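CELL WALL surface anchor family protein (Streptococcus pneumoniae, PDB 3ZGH) probably acts as a pneumococcal adhesin, its basic MSCRAMM-type domain binding keratin 10. Local coordinates at residues Thr173-Ala176 and Arg181-Ile184. Residues are numbered along the deposited sequence; the frame is centred on the assembly and turned at random.
Sequences TPYA and RIGI
The phenol end of Y175 overlaps the backbone of I182, with the hydroxyl end of the ring directed at the carbonyl of I182. CG lies anti to the backbone N (chi1 178°), which extends the ring away from its own extended backbone and across to 181-184. The Y175 hydroxyl is modelled implausibly close to that carbonyl, so the detail of their meeting is doubtful, and the distances at this end of the ring are equally uncertain. As modelled, the carbonyl O of I182 sits at the ring edge, in the plane, with CZ of Y175 3.3 Å from O of I182. Beside it, CB of I182 lies near the hydroxyl, 3.5 Å from OH of Y175.

The receiving surface is a type I beta turn from R181 to I184, closed by a hydrogen bond from N of I184 to O of R181 (3.3 Å). Within the turn, CG1 of I184 lies over one face of the R181 guanidinium, 3.6 Å above its plane. The CB of A176 points away from the turn, and its methyl rests on I45 of strand 43-53.

N185, the residue after the turn, hydrogen-bonds through its side-chain amide to O of P174 and N of A176. The contact thus joins the loop after strand 170-172 to the loop after strand 177-178, beside strand 43-53 of the large antiparallel sheet.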
# COMPACT_ATOMS: atom_id res chain seq x y z
N THR A 173 2.76 6.13 -4.57
CA THR A 173 1.92 5.78 -5.72
C THR A 173 1.38 4.36 -5.55
O THR A 173 2.14 3.38 -5.56
CB THR A 173 2.72 5.87 -7.03
OG1 THR A 173 3.29 7.19 -7.15
CG2 THR A 173 1.82 5.59 -8.25
N PRO A 174 0.07 4.23 -5.35
CA PRO A 174 -0.51 2.90 -5.16
C PRO A 174 -0.47 2.07 -6.43
O PRO A 174 -0.41 2.61 -7.53
CB PRO A 174 -1.95 3.19 -4.75
CG PRO A 174 -2.24 4.51 -5.37
CD PRO A 174 -0.94 5.30 -5.27
N TYR A 175 -0.53 0.76 -6.26
CA TYR A 175 -0.42 -0.16 -7.36
C TYR A 175 -1.20 -1.42 -7.02
O TYR A 175 -1.15 -1.92 -5.91
CB TYR A 175 1.05 -0.49 -7.61
CG TYR A 175 1.27 -1.49 -8.74
CD1 TYR A 175 1.53 -1.08 -10.03
CD2 TYR A 175 1.20 -2.85 -8.49
CE1 TYR A 175 1.72 -2.03 -11.07
CE2 TYR A 175 1.39 -3.79 -9.49
CZ TYR A 175 1.65 -3.38 -10.78
OH TYR A 175 1.84 -4.36 -11.74
N ALA A 176 -1.93 -1.94 -8.00
CA ALA A 176 -2.53 -3.25 -7.88
C ALA A 176 -2.63 -3.79 -9.28
O ALA A 176 -2.95 -3.05 -10.21
CB ALA A 176 -3.90 -3.15 -7.24
N ARG A 181 -0.46 -9.97 -15.36
CA ARG A 181 -0.43 -8.76 -16.18
C ARG A 181 0.05 -7.56 -15.35
O ARG A 181 -0.70 -6.63 -15.05
CB ARG A 181 -1.82 -8.51 -16.78
CG ARG A 181 -1.87 -7.43 -17.84
CD ARG A 181 -1.26 -7.89 -19.16
NE ARG A 181 -0.84 -6.75 -19.98
CZ ARG A 181 -1.63 -6.08 -20.82
NH1 ARG A 181 -1.14 -5.06 -21.51
NH2 ARG A 181 -2.91 -6.42 -20.97
N ILE A 182 1.32 -7.59 -14.97
CA ILE A 182 1.86 -6.60 -14.04
C ILE A 182 1.94 -5.19 -14.66
O ILE A 182 2.05 -4.21 -13.94
CB ILE A 182 3.20 -7.07 -13.42
CG1 ILE A 182 4.25 -7.44 -14.48
CG2 ILE A 182 2.97 -8.30 -12.59
CD1 ILE A 182 4.81 -6.28 -15.24
N GLY A 183 1.82 -5.08 -15.98
CA GLY A 183 1.88 -3.78 -16.63
C GLY A 183 0.61 -2.94 -16.57
O GLY A 183 0.61 -1.79 -17.00
N ILE A 184 -0.48 -3.51 -16.05
CA ILE A 184 -1.75 -2.81 -15.96
C ILE A 184 -2.06 -2.54 -14.48
O ILE A 184 -2.53 -3.42 -13.75
CB ILE A 184 -2.91 -3.63 -16.58
CG1 ILE A 184 -2.61 -4.04 -18.03
CG2 ILE A 184 -4.23 -2.87 -16.51
CD1 ILE A 184 -2.26 -2.90 -18.96